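Local coordinates for sulfur oxidation protein SOXB (Thermus thermophilus, PDB 2WDD) that hydrolyses a sulfur-sulfur bond in the Sox sulfur oxidation pathway, releasing sulfate from a cysteine S-thiosulfonate with a two-manganese active site, at residues Asp132-Ser137 / Glu175-Phe180; Trp164-Gly169 / Glu232-Ala237; Asp382-Glu387 / Glu528-Tyr533; Ala388-Tyr393 / Glu397-Pro402. All blocks are in the same frame, centred on the assembly; numbering follows the deposited sequence.

Interaction 1 (Asp132-Ser137 / Glu175-Phe180); sequences DTWTNS and ELLGLF. With MN (manganese (II) ion), chain G; MN (manganese (II) ion), chain H.
The six-membered half of the W134 indole reaches two leucines of helix 170-179. L176 comes in off-centre: its CB stands 4.1 Å from the centroid of the W134 six-membered ring and 29° off the normal, a CH-pi contact, and L176 CD1 lies 3.8 Å from W134 CE3. L177 takes the edge, its CD2 near the ring plane and 3.7 Å from W134 CH2. Both leucines have CG anti to the carbonyl carbon (chi1 -69° and -78°), which turns successive residues of one helical turn onto the same ring. V149 of helix 146-155 and M160 of strand 159-160 also touch W134, while W134 NE1 finds its polar partner in Q152. With a serine in place of W134, L176 and L177 would probably border a gap and Q152 would lose its indole N-H. Two residues earlier, D132 turns toward the metals, its OD2 bridging both manganese ions at 2.2 Å from each. A water oxygen also binds the two ions, at 2.1 Å. D132 OD1 accepts from W164 N, a second hold on the carboxylate that limits its turning. D36, H38, H163, H263, H286 and H288 complete the dinuclear manganese site characteristic of the metallophosphoesterase fold in the 5'-nucleotidase family.

Interaction 2 (Trp164-Gly169 / Glu232-Ala237); sequences WEWTLG and EGLSFA. With TBU (tertiary-butyl alcohol), chain E.
With CG anti to the carbonyl carbon in both W166 and F236 (chi1 -78° in F236), the phenyl rim is brought over the indole in an edge-to-face, T-shaped stack. The pair joins the 3-10 turn 164-168, next to the manganese ligand H163, to the two-stranded antiparallel sheet of 190-191 and 234-235. F236 leads with CZ, 3.4 Å above the W166 plane, and the five-membered ring and phenyl planes stand at 83°. L234 meets the other half of the indole, its CD1 3.6 Å from W166 CZ3. W166 NE1 donates to S162 OG, which helps fix the ring's rotation. Cutting W166 back to an alanine is likely to strip the F236 edge of the face it points at, open a space beside L234 and deprive S162 of its indole donor. V173 of helix 170-179 also touches W166. Beyond the stack, the backbone of F236 holds a tertiary-butyl alcohol: F236 N donates to its O over 2.9 Å, almost straight at 179°.

Interaction 3 (Asp382-Glu387 / Glu528-Tyr533); sequences DQLVGE and EVLAEY
Segments 382-387 and 528-533 cross at 80°, their axes 10.3 Å apart at closest approach, with the CA atoms of V385 and L530 the nearest backbone pair. This is helix-on-helix packing within the C-terminal part of the protein, between helices 380-392 and 526-537, away from the manganese site. L530 fills the crossing: its CD2 lies 3.9 Å from V385 CG2, while its CD1 reaches the same V385 methyl at 4.1 Å. A looser methyl contact from L384 to L530 is doubtful, because L384 has a second conformer. T425 of helix 418-425 also touches L530. Farther along, Y533 projects toward helix 380-392 with CG anti to the backbone N (chi1 173°), and its hydroxyl approaches the E387 carboxylate, whose plane is at 90° to the phenol ring. The two groups are too far apart for direct bonding and share a water. On the same helix as E387, Q383 NE2 donates to E387 OE2 nearly along the C-O axis, at 2.8 Å, so both carboxylate oxygens are engaged. The bridging water lies in the plane of the Y533 ring, 2.7 Å from Y533 OH, and donates to E387 OE1 at 2.6 Å.

Interaction 4 (Ala388-Tyr393 / Glu397-Pro402); sequences AVKAIY and EVVFSP
V389 and V399 meet methyl to methyl, V389 CG1 lying 3.7 Å from V399 CG2, and the same V399 methyl is 4.1 Å from K390 CG. Beyond CG, K390 runs extended past V399, and its NZ donates to E397 O at 2.9 Å. The ammonium nitrogen is tilted 53° out of the carbonyl plane, at a C=O...N angle of 116°. This bond ties the end of K390 to the backbone of E397. This is helix-on-sheet packing within the 5'-nucleotidase C-terminal domain: after a short turn the chain runs back along helix 380-392, with segment axes 9.2 Å apart and their directions at 142°. The strand lies between two neighbours, 468-470, which pairs antiparallel through V399 and F470, and 501-507, which pairs parallel. E397 points away from the helix, and its OE2 accepts from L503 N while OE1 forms a salt bridge with R500. F470 touches the K390 side chain, and L530 and Y533 of helix 526-537 pack on A388.

Overall arrangement
Along the chain, interactions 1 and 2 come first, their segments alternating, and interaction 4 is nested inside the loop closed by interaction 3. Interactions 1 and 2 have centres 13 Å apart and meet directly, through T133 N to E165 OE2 and L176 on L168; helix 170-179 supplies a segment to the first and follows directly on a segment of the second. Interaction 1 supplies a bridging ligand of the manganese site, and interaction 2 lies beside it. Interactions 3 and 4, with centres 8 Å apart, share helix 380-392, which rests on strand 398-401 and is crossed by helix 526-537. The two groups lie about 28 to 31 Å apart between centres, without touching, so metal-site packing and C-terminal packing form separate clusters.

Interaction 1 (Asp132-Ser137 / Glu175-Phe180)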
loop_
_atom_site.group_PDB
_atom_site.type_symbol
_atom_site.label_atom_id
_atom_site.label_comp_id
_atom_site.label_asym_id
_atom_site.label_seq_id
_atom_site.Cartn_x
_atom_site.Cartn_y
_atom_site.Cartn_z
ATOM N N ASP A 132 -5.198 5.901 1.752
ATOM C CA ASP A 132 -5.378 4.690 0.937
ATOM C C ASP A 132 -6.315 3.797 1.722
ATOM O O ASP A 132 -6.074 2.605 1.901
ATOM C CB ASP A 132 -4.064 3.970 0.639
ATOM C CG ASP A 132 -3.356 4.543 -0.569
ATOM O OD1 ASP A 132 -3.886 5.501 -1.169
ATOM O OD2 ASP A 132 -2.277 4.040 -0.925
ATOM N N THR A 133 -7.384 4.407 2.223
ATOM C CA THR A 133 -8.340 3.714 3.055
ATOM C C THR A 133 -9.627 3.372 2.311
ATOM O O THR A 133 -10.164 2.279 2.458
ATOM C CB THR A 133 -8.701 4.600 4.269
ATOM O OG1 THR A 133 -7.499 5.057 4.897
ATOM C CG2 THR A 133 -9.571 3.838 5.274
ATOM N N TRP A 134 -10.151 4.354 1.589
ATOM C CA TRP A 134 -11.486 4.261 1.006
ATOM C C TRP A 134 -11.708 3.367 -0.186
ATOM O O TRP A 134 -12.863 3.100 -0.551
ATOM C CB TRP A 134 -11.972 5.654 0.600
ATOM C CG TRP A 134 -12.112 6.646 1.719
ATOM C CD1 TRP A 134 -12.071 6.402 3.070
ATOM C CD2 TRP A 134 -12.426 8.030 1.568
ATOM N NE1 TRP A 134 -12.302 7.568 3.767
ATOM C CE2 TRP A 134 -12.527 8.582 2.867
ATOM C CE3 TRP A 134 -12.574 8.872 0.464
ATOM C CZ2 TRP A 134 -12.760 9.940 3.079
ATOM C CZ3 TRP A 134 -12.829 10.217 0.674
ATOM C CH2 TRP A 134 -12.925 10.735 1.977
ATOM N N THR A 135 -10.617 2.986 -0.841
ATOM C CA THR A 135 -10.692 2.305 -2.119
ATOM C C THR A 135 -10.152 0.893 -2.145
ATOM O O THR A 135 -9.550 0.414 -1.175
ATOM C CB THR A 135 -9.928 3.160 -3.158
ATOM O OG1 THR A 135 -8.603 3.431 -2.664
ATOM C CG2 THR A 135 -10.641 4.496 -3.376
ATOM N N ASN A 136 -10.349 0.252 -3.298
ATOM C CA ASN A 136 -9.738 -1.044 -3.613
ATOM C C ASN A 136 -10.227 -2.276 -2.863
ATOM O O ASN A 136 -9.434 -3.106 -2.421
ATOM C CB ASN A 136 -8.217 -0.928 -3.562
ATOM C CG ASN A 136 -7.727 0.368 -4.171
ATOM O OD1 ASN A 136 -7.107 1.188 -3.498
ATOM N ND2 ASN A 136 -8.034 0.573 -5.447
ATOM N N SER A 137 -11.543 -2.426 -2.769
ATOM C CA SER A 137 -12.112 -3.597 -2.122
ATOM C C SER A 137 -13.533 -3.749 -2.617
ATOM O O SER A 137 -14.073 -2.840 -3.228
ATOM C CB SER A 137 -12.115 -3.437 -0.602
ATOM O OG SER A 137 -13.120 -2.512 -0.192
ATOM N N GLU A 175 -18.029 14.760 -1.267
ATOM C CA GLU A 175 -19.245 14.215 -0.677
ATOM C C GLU A 175 -18.877 13.371 0.539
ATOM O O GLU A 175 -19.489 13.475 1.608
ATOM C CB GLU A 175 -19.968 13.321 -1.690
ATOM C CG GLU A 175 -21.037 14.020 -2.506
ATOM C CD GLU A 175 -21.836 13.056 -3.359
ATOM O OE1 GLU A 175 -21.251 12.071 -3.860
ATOM O OE2 GLU A 175 -23.053 13.282 -3.524
ATOM N N LEU A 176 -17.874 12.514 0.363
ATOM C CA LEU A 176 -17.454 11.637 1.438
ATOM C C LEU A 176 -16.827 12.375 2.613
ATOM O O LEU A 176 -16.978 11.959 3.756
ATOM C CB LEU A 176 -16.533 10.535 0.909
ATOM C CG LEU A 176 -17.248 9.525 0.007
ATOM C CD1 LEU A 176 -16.253 8.485 -0.519
ATOM C CD2 LEU A 176 -18.376 8.860 0.787
ATOM N N LEU A 177 -16.157 13.485 2.332
ATOM C CA LEU A 177 -15.557 14.282 3.401
ATOM C C LEU A 177 -16.668 14.911 4.237
ATOM O O LEU A 177 -16.478 15.205 5.417
ATOM C CB LEU A 177 -14.609 15.330 2.825
ATOM C CG LEU A 177 -13.241 14.768 2.414
ATOM C CD1 LEU A 177 -12.339 15.836 1.801
ATOM C CD2 LEU A 177 -12.553 14.093 3.588
ATOM N N GLY A 178 -17.841 15.088 3.633
ATOM C CA GLY A 178 -18.970 15.620 4.374
ATOM C C GLY A 178 -19.432 14.595 5.393
ATOM O O GLY A 178 -19.858 14.939 6.500
ATOM N N LEU A 179 -19.353 13.322 5.017
ATOM C CA LEU A 179 -19.764 12.235 5.889
ATOM C C LEU A 179 -18.708 11.911 6.955
ATOM O O LEU A 179 -19.043 11.601 8.087
ATOM C CB LEU A 179 -20.094 10.983 5.063
ATOM C CG LEU A 179 -20.480 9.707 5.818
ATOM C CD1 LEU A 179 -21.818 9.901 6.555
ATOM C CD2 LEU A 179 -20.568 8.532 4.844
ATOM N N PHE A 180 -17.439 11.956 6.564
ATOM C CA PHE A 180 -16.310 11.691 7.462
ATOM C C PHE A 180 -16.335 12.611 8.691
ATOM O O PHE A 180 -16.280 13.828 8.559
ATOM C CB PHE A 180 -15.016 11.887 6.659
ATOM C CG PHE A 180 -13.752 11.577 7.423
ATOM C CD1 PHE A 180 -13.570 10.345 8.021
ATOM C CD2 PHE A 180 -12.739 12.527 7.518
ATOM C CE1 PHE A 180 -12.392 10.059 8.703
ATOM C CE2 PHE A 180 -11.567 12.251 8.200
ATOM C CZ PHE A 180 -11.391 11.018 8.786
HETATM MN MN MN G . -1.353 2.107 -0.413
HETATM MN MN MN H . -0.473 5.188 -1.625
HETATM O O HOH W 1 0.145 3.182 -1.378
#

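Interaction 2 (Trp164-Gly169 / Glu232-Ala237)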
loop_
_atom_site.group_PDB
_atom_site.type_symbol
_atom_site.label_atom_id
_atom_site.label_comp_id
_atom_site.label_asym_id
_atom_site.label_seq_id
_atom_site.Cartn_x
_atom_site.Cartn_y
_atom_site.Cartn_z
ATOM N N TRP A 164 -5.116 7.189 -2.894
ATOM C CA TRP A 164 -6.074 6.514 -3.785
ATOM C C TRP A 164 -7.504 7.000 -3.649
ATOM O O TRP A 164 -8.328 6.752 -4.521
ATOM C CB TRP A 164 -6.013 4.988 -3.639
ATOM C CG TRP A 164 -4.886 4.374 -4.422
ATOM C CD1 TRP A 164 -3.586 4.227 -4.022
ATOM C CD2 TRP A 164 -4.980 3.768 -5.708
ATOM N NE1 TRP A 164 -2.850 3.607 -5.007
ATOM C CE2 TRP A 164 -3.691 3.312 -6.055
ATOM C CE3 TRP A 164 -6.027 3.602 -6.624
ATOM C CZ2 TRP A 164 -3.417 2.714 -7.286
ATOM C CZ3 TRP A 164 -5.748 2.993 -7.841
ATOM C CH2 TRP A 164 -4.458 2.563 -8.157
ATOM N N GLU A 165 -7.796 7.702 -2.559
ATOM C CA GLU A 165 -9.117 8.274 -2.342
ATOM C C GLU A 165 -9.546 9.061 -3.578
ATOM O O GLU A 165 -10.718 9.036 -3.983
ATOM C CB GLU A 165 -9.023 9.264 -1.176
ATOM C CG GLU A 165 -9.144 8.629 0.208
ATOM C CD GLU A 165 -7.978 7.722 0.604
ATOM O OE1 GLU A 165 -6.828 7.973 0.173
ATOM O OE2 GLU A 165 -8.233 6.810 1.423
ATOM N N TRP A 166 -8.593 9.771 -4.169
ATOM C CA TRP A 166 -8.902 10.609 -5.317
ATOM C C TRP A 166 -9.346 9.878 -6.571
ATOM O O TRP A 166 -9.815 10.522 -7.509
ATOM C CB TRP A 166 -7.755 11.563 -5.608
ATOM C CG TRP A 166 -7.553 12.499 -4.452
ATOM C CD1 TRP A 166 -6.672 12.343 -3.422
ATOM C CD2 TRP A 166 -8.357 13.641 -4.126
ATOM N NE1 TRP A 166 -6.859 13.333 -2.482
ATOM C CE2 TRP A 166 -7.884 14.146 -2.894
ATOM C CE3 TRP A 166 -9.419 14.296 -4.760
ATOM C CZ2 TRP A 166 -8.413 15.294 -2.299
ATOM C CZ3 TRP A 166 -9.965 15.417 -4.150
ATOM C CH2 TRP A 166 -9.452 15.911 -2.939
ATOM N N THR A 167 -9.194 8.552 -6.605
ATOM C CA THR A 167 -9.629 7.795 -7.780
ATOM C C THR A 167 -11.144 7.641 -7.786
ATOM O O THR A 167 -11.713 7.070 -8.718
ATOM C CB THR A 167 -8.895 6.448 -7.944
ATOM O OG1 THR A 167 -9.204 5.582 -6.852
ATOM C CG2 THR A 167 -7.388 6.665 -8.037
ATOM N N LEU A 168 -11.793 8.182 -6.758
ATOM C CA LEU A 168 -13.253 8.203 -6.709
ATOM C C LEU A 168 -13.727 9.462 -7.432
ATOM O O LEU A 168 -14.916 9.610 -7.706
ATOM C CB LEU A 168 -13.761 8.237 -5.269
ATOM C CG LEU A 168 -13.509 6.968 -4.450
ATOM C CD1 LEU A 168 -13.830 7.207 -2.989
ATOM C CD2 LEU A 168 -14.306 5.793 -4.996
ATOM N N GLY A 169 -12.796 10.366 -7.720
ATOM C CA GLY A 169 -13.088 11.643 -8.356
ATOM C C GLY A 169 -13.271 12.732 -7.307
ATOM O O GLY A 169 -13.730 12.455 -6.203
ATOM N N GLU A 232 -8.566 17.066 -11.670
ATOM C CA GLU A 232 -8.475 18.306 -12.431
ATOM C C GLU A 232 -8.802 19.506 -11.541
ATOM O O GLU A 232 -9.769 19.482 -10.784
ATOM C CB GLU A 232 -9.389 18.260 -13.658
ATOM C CG GLU A 232 -10.867 18.170 -13.346
ATOM C CD GLU A 232 -11.666 17.632 -14.521
ATOM O OE1 GLU A 232 -12.402 16.637 -14.342
ATOM O OE2 GLU A 232 -11.530 18.186 -15.635
ATOM N N GLY A 233 -7.960 20.533 -11.603
ATOM C CA GLY A 233 -8.146 21.736 -10.809
ATOM C C GLY A 233 -7.323 21.719 -9.540
ATOM O O GLY A 233 -7.196 22.735 -8.853
ATOM N N LEU A 234 -6.749 20.560 -9.233
ATOM C CA LEU A 234 -5.931 20.416 -8.036
ATOM C C LEU A 234 -4.457 20.183 -8.324
ATOM O O LEU A 234 -4.100 19.532 -9.312
ATOM C CB LEU A 234 -6.427 19.229 -7.218
ATOM C CG LEU A 234 -7.888 19.281 -6.782
ATOM C CD1 LEU A 234 -8.293 18.005 -6.048
ATOM C CD2 LEU A 234 -8.101 20.501 -5.914
ATOM N N SER A 235 -3.613 20.657 -7.409
ATOM C CA SER A 235 -2.182 20.385 -7.438
ATOM C C SER A 235 -1.874 19.704 -6.100
ATOM O O SER A 235 -2.414 20.096 -5.071
ATOM C CB SER A 235 -1.368 21.665 -7.534
ATOM O OG SER A 235 0.014 21.363 -7.409
ATOM N N PHE A 236 -1.019 18.684 -6.126
ATOM C CA PHE A 236 -0.636 17.932 -4.928
ATOM C C PHE A 236 0.878 18.066 -4.725
ATOM O O PHE A 236 1.475 17.370 -3.894
ATOM C CB PHE A 236 -0.921 16.436 -5.163
ATOM C CG PHE A 236 -2.362 16.053 -5.030
ATOM C CD1 PHE A 236 -2.785 15.288 -3.955
ATOM C CD2 PHE A 236 -3.287 16.392 -6.009
ATOM C CE1 PHE A 236 -4.102 14.915 -3.826
ATOM C CE2 PHE A 236 -4.620 16.028 -5.868
ATOM C CZ PHE A 236 -5.026 15.304 -4.765
ATOM N N ALA A 237 1.520 18.874 -5.561
ATOM C CA ALA A 237 2.978 18.974 -5.553
ATOM C C ALA A 237 3.651 19.051 -4.188
ATOM O O ALA A 237 3.187 19.755 -3.292
ATOM C CB ALA A 237 3.444 20.131 -6.432
HETATM O O TBU E . 0.151 17.933 -8.671
HETATM C C TBU E . 1.138 18.549 -9.531
HETATM C C1 TBU E . 0.868 20.024 -9.662
HETATM C C2 TBU E . 2.587 18.431 -9.034
HETATM C C3 TBU E . 1.039 17.915 -10.909
#

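Interaction 3 (Asp382-Glu387 / Glu528-Tyr533)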
loop_
_atom_site.group_PDB
_atom_site.type_symbol
_atom_site.label_atom_id
_atom_site.label_comp_id
_atom_site.label_asym_id
_atom_site.label_seq_id
_atom_site.Cartn_x
_atom_site.Cartn_y
_atom_site.Cartn_z
ATOM N N ASP A 382 0.313 -12.149 -10.090
ATOM C CA ASP A 382 0.412 -11.467 -11.376
ATOM C C ASP A 382 0.632 -12.445 -12.519
ATOM O O ASP A 382 0.177 -12.213 -13.650
ATOM C CB ASP A 382 1.469 -10.367 -11.353
ATOM C CG ASP A 382 1.091 -9.223 -10.438
ATOM O OD1 ASP A 382 -0.028 -8.683 -10.574
ATOM O OD2 ASP A 382 1.867 -8.932 -9.506
ATOM N N GLN A 383 1.302 -13.558 -12.235
ATOM C CA GLN A 383 1.460 -14.563 -13.268
ATOM C C GLN A 383 0.090 -15.159 -13.594
ATOM O O GLN A 383 -0.231 -15.375 -14.765
ATOM C CB GLN A 383 2.472 -15.647 -12.902
ATOM C CG GLN A 383 2.488 -16.727 -13.971
ATOM C CD GLN A 383 3.598 -17.726 -13.827
ATOM O OE1 GLN A 383 4.664 -17.417 -13.309
ATOM N NE2 GLN A 383 3.373 -18.934 -14.346
ATOM N N LEU A 384 -0.725 -15.408 -12.573
ATOM C CA LEU A 384 -2.062 -15.948 -12.799
ATOM C C LEU A 384 -2.851 -15.016 -13.722
ATOM O O LEU A 384 -3.505 -15.465 -14.669
ATOM C CB LEU A 384 -2.792 -16.121 -11.464
ATOM C CG LEU A 384 -4.220 -16.668 -11.502
ATOM C CD1 LEU A 384 -4.610 -17.192 -10.125
ATOM C CD2 LEU A 384 -5.187 -15.586 -11.954
ATOM N N VAL A 385 -2.787 -13.711 -13.453
ATOM C CA VAL A 385 -3.499 -12.753 -14.293
ATOM C C VAL A 385 -2.979 -12.843 -15.734
ATOM O O VAL A 385 -3.757 -12.842 -16.690
ATOM C CB VAL A 385 -3.386 -11.326 -13.733
ATOM C CG1 VAL A 385 -3.970 -10.304 -14.729
ATOM C CG2 VAL A 385 -4.082 -11.226 -12.381
ATOM N N GLY A 386 -1.663 -12.965 -15.897
ATOM C CA GLY A 386 -1.077 -13.086 -17.215
ATOM C C GLY A 386 -1.601 -14.312 -17.935
ATOM O O GLY A 386 -1.930 -14.238 -19.120
ATOM N N GLU A 387 -1.687 -15.433 -17.216
ATOM C CA GLU A 387 -2.210 -16.672 -17.798
ATOM C C GLU A 387 -3.687 -16.540 -18.160
ATOM O O GLU A 387 -4.125 -17.052 -19.204
ATOM C CB GLU A 387 -2.007 -17.843 -16.837
ATOM C CG GLU A 387 -0.531 -18.172 -16.609
ATOM C CD GLU A 387 -0.332 -19.389 -15.731
ATOM O OE1 GLU A 387 -1.325 -20.086 -15.440
ATOM O OE2 GLU A 387 0.819 -19.661 -15.345
ATOM N N GLU A 528 -13.515 -8.921 -14.838
ATOM C CA GLU A 528 -14.481 -9.702 -15.608
ATOM C C GLU A 528 -13.722 -10.794 -16.355
ATOM O O GLU A 528 -14.193 -11.934 -16.459
ATOM C CB GLU A 528 -15.256 -8.824 -16.592
ATOM C CG GLU A 528 -16.252 -7.900 -15.904
ATOM C CD GLU A 528 -17.058 -7.045 -16.876
ATOM O OE1 GLU A 528 -16.912 -7.216 -18.109
ATOM O OE2 GLU A 528 -17.845 -6.198 -16.398
ATOM N N VAL A 529 -12.543 -10.453 -16.873
ATOM C CA VAL A 529 -11.736 -11.421 -17.596
ATOM C C VAL A 529 -11.288 -12.510 -16.626
ATOM O O VAL A 529 -11.356 -13.703 -16.925
ATOM C CB VAL A 529 -10.523 -10.719 -18.267
ATOM C CG1 VAL A 529 -9.609 -11.724 -18.946
ATOM C CG2 VAL A 529 -10.993 -9.655 -19.260
ATOM N N LEU A 530 -10.840 -12.091 -15.444
ATOM C CA LEU A 530 -10.392 -13.047 -14.449
ATOM C C LEU A 530 -11.488 -13.998 -14.012
ATOM O O LEU A 530 -11.257 -15.202 -13.907
ATOM C CB LEU A 530 -9.830 -12.326 -13.230
ATOM C CG LEU A 530 -8.544 -11.566 -13.542
ATOM C CD1 LEU A 530 -8.136 -10.752 -12.341
ATOM C CD2 LEU A 530 -7.429 -12.541 -13.946
ATOM N N ALA A 531 -12.676 -13.462 -13.751
ATOM C CA ALA A 531 -13.789 -14.295 -13.318
ATOM C C ALA A 531 -14.155 -15.296 -14.419
ATOM O O ALA A 531 -14.400 -16.456 -14.129
ATOM C CB ALA A 531 -14.992 -13.456 -12.906
ATOM N N GLU A 532 -14.143 -14.853 -15.674
ATOM C CA GLU A 532 -14.446 -15.737 -16.799
ATOM C C GLU A 532 -13.473 -16.912 -16.841
ATOM O O GLU A 532 -13.870 -18.069 -17.018
ATOM C CB GLU A 532 -14.361 -14.959 -18.114
ATOM C CG GLU A 532 -15.676 -14.363 -18.559
ATOM C CD GLU A 532 -15.557 -13.590 -19.855
ATOM O OE1 GLU A 532 -14.582 -13.808 -20.602
ATOM O OE2 GLU A 532 -16.437 -12.754 -20.121
ATOM N N TYR A 533 -12.188 -16.615 -16.689
ATOM C CA TYR A 533 -11.157 -17.636 -16.717
ATOM C C TYR A 533 -11.300 -18.589 -15.531
ATOM O O TYR A 533 -11.329 -19.806 -15.699
ATOM C CB TYR A 533 -9.781 -16.976 -16.664
ATOM C CG TYR A 533 -8.632 -17.949 -16.523
ATOM C CD1 TYR A 533 -8.293 -18.808 -17.556
ATOM C CD2 TYR A 533 -7.900 -18.016 -15.343
ATOM C CE1 TYR A 533 -7.210 -19.683 -17.437
ATOM C CE2 TYR A 533 -6.828 -18.885 -15.216
ATOM C CZ TYR A 533 -6.497 -19.724 -16.254
ATOM O OH TYR A 533 -5.426 -20.585 -16.116
HETATM O O HOH W 2 -3.538 -20.481 -14.161
#

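Interaction 4 (Ala388-Tyr393 / Glu397-Pro402)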
loop_
_atom_site.group_PDB
_atom_site.type_symbol
_atom_site.label_atom_id
_atom_site.label_comp_id
_atom_site.label_asym_id
_atom_site.label_seq_id
_atom_site.Cartn_x
_atom_site.Cartn_y
_atom_site.Cartn_z
ATOM N N ALA A 388 -4.463 -15.881 -17.303
ATOM C CA ALA A 388 -5.893 -15.689 -17.583
ATOM C C ALA A 388 -6.074 -14.860 -18.859
ATOM O O ALA A 388 -6.882 -15.192 -19.746
ATOM C CB ALA A 388 -6.582 -14.998 -16.407
ATOM N N VAL A 389 -5.323 -13.772 -18.964
ATOM C CA VAL A 389 -5.428 -12.906 -20.130
ATOM C C VAL A 389 -5.069 -13.676 -21.401
ATOM O O VAL A 389 -5.800 -13.616 -22.391
ATOM C CB VAL A 389 -4.588 -11.614 -19.969
ATOM C CG1 VAL A 389 -4.490 -10.853 -21.299
ATOM C CG2 VAL A 389 -5.191 -10.712 -18.884
ATOM N N LYS A 390 -3.975 -14.439 -21.368
ATOM C CA LYS A 390 -3.561 -15.190 -22.554
ATOM C C LYS A 390 -4.539 -16.312 -22.888
ATOM O O LYS A 390 -4.702 -16.675 -24.052
ATOM C CB LYS A 390 -2.146 -15.736 -22.384
ATOM C CG LYS A 390 -1.088 -14.657 -22.511
ATOM C CD LYS A 390 0.270 -15.260 -22.821
ATOM C CE LYS A 390 1.293 -14.195 -23.172
ATOM N NZ LYS A 390 2.507 -14.810 -23.779
ATOM N N ALA A 391 -5.196 -16.860 -21.870
ATOM C CA ALA A 391 -6.164 -17.922 -22.108
ATOM C C ALA A 391 -7.376 -17.382 -22.860
ATOM O O ALA A 391 -7.904 -18.046 -23.756
ATOM C CB ALA A 391 -6.615 -18.561 -20.776
ATOM N N ILE A 392 -7.826 -16.187 -22.491
ATOM C CA ILE A 392 -8.998 -15.603 -23.129
ATOM C C ILE A 392 -8.668 -14.843 -24.405
ATOM O O ILE A 392 -9.505 -14.755 -25.321
ATOM C CB ILE A 392 -9.828 -14.779 -22.141
ATOM C CG1 ILE A 392 -10.384 -15.695 -21.045
ATOM C CG2 ILE A 392 -10.964 -14.056 -22.858
ATOM C CD1 ILE A 392 -10.963 -14.955 -19.876
ATOM N N TYR A 393 -7.444 -14.330 -24.485
ATOM C CA TYR A 393 -6.966 -13.605 -25.660
ATOM C C TYR A 393 -5.626 -14.175 -26.109
ATOM O O TYR A 393 -4.567 -13.598 -25.868
ATOM C CB TYR A 393 -6.803 -12.120 -25.336
ATOM C CG TYR A 393 -8.062 -11.491 -24.812
ATOM C CD1 TYR A 393 -9.064 -11.089 -25.679
ATOM C CD2 TYR A 393 -8.253 -11.299 -23.449
ATOM C CE1 TYR A 393 -10.222 -10.514 -25.206
ATOM C CE2 TYR A 393 -9.409 -10.724 -22.960
ATOM C CZ TYR A 393 -10.398 -10.335 -23.846
ATOM O OH TYR A 393 -11.570 -9.780 -23.381
ATOM N N GLU A 397 0.824 -11.377 -26.713
ATOM C CA GLU A 397 2.190 -11.850 -26.526
ATOM C C GLU A 397 2.806 -11.457 -25.193
ATOM O O GLU A 397 3.589 -12.214 -24.630
ATOM C CB GLU A 397 3.083 -11.402 -27.681
ATOM C CG GLU A 397 2.624 -11.999 -29.008
ATOM C CD GLU A 397 3.148 -11.256 -30.214
ATOM O OE1 GLU A 397 4.250 -11.598 -30.667
ATOM O OE2 GLU A 397 2.419 -10.401 -30.760
ATOM N N VAL A 398 2.455 -10.273 -24.694
ATOM C CA VAL A 398 2.978 -9.803 -23.413
ATOM C C VAL A 398 1.844 -9.160 -22.619
ATOM O O VAL A 398 1.065 -8.378 -23.158
ATOM C CB VAL A 398 4.150 -8.821 -23.607
ATOM C CG1 VAL A 398 5.403 -9.559 -24.073
ATOM C CG2 VAL A 398 3.774 -7.704 -24.577
ATOM N N VAL A 399 1.759 -9.480 -21.330
ATOM C CA VAL A 399 0.738 -8.886 -20.468
ATOM C C VAL A 399 1.441 -8.068 -19.394
ATOM O O VAL A 399 2.198 -8.633 -18.599
ATOM C CB VAL A 399 -0.142 -9.954 -19.799
ATOM C CG1 VAL A 399 -1.201 -9.299 -18.914
ATOM C CG2 VAL A 399 -0.771 -10.904 -20.846
ATOM N N PHE A 400 1.175 -6.759 -19.361
ATOM C CA PHE A 400 1.777 -5.879 -18.357
ATOM C C PHE A 400 0.818 -5.711 -17.188
ATOM O O PHE A 400 -0.263 -5.142 -17.345
ATOM C CB PHE A 400 2.062 -4.488 -18.954
ATOM C CG PHE A 400 3.147 -4.479 -19.987
ATOM C CD1 PHE A 400 4.419 -4.023 -19.668
ATOM C CD2 PHE A 400 2.892 -4.875 -21.292
ATOM C CE1 PHE A 400 5.422 -3.974 -20.620
ATOM C CE2 PHE A 400 3.898 -4.837 -22.252
ATOM C CZ PHE A 400 5.170 -4.404 -21.911
ATOM N N SER A 401 1.227 -6.194 -16.015
ATOM C CA SER A 401 0.412 -6.086 -14.806
ATOM C C SER A 401 0.987 -4.997 -13.922
ATOM O O SER A 401 2.207 -4.887 -13.771
ATOM C CB SER A 401 0.413 -7.416 -14.041
ATOM O OG SER A 401 -0.382 -8.391 -14.698
ATOM N N PRO A 402 0.111 -4.183 -13.318
ATOM C CA PRO A 402 0.538 -3.062 -12.474
ATOM C C PRO A 402 1.091 -3.547 -11.140
ATOM O O PRO A 402 0.444 -4.319 -10.414
ATOM C CB PRO A 402 -0.760 -2.276 -12.265
ATOM C CG PRO A 402 -1.843 -3.335 -12.315
ATOM C CD PRO A 402 -1.353 -4.363 -13.324
#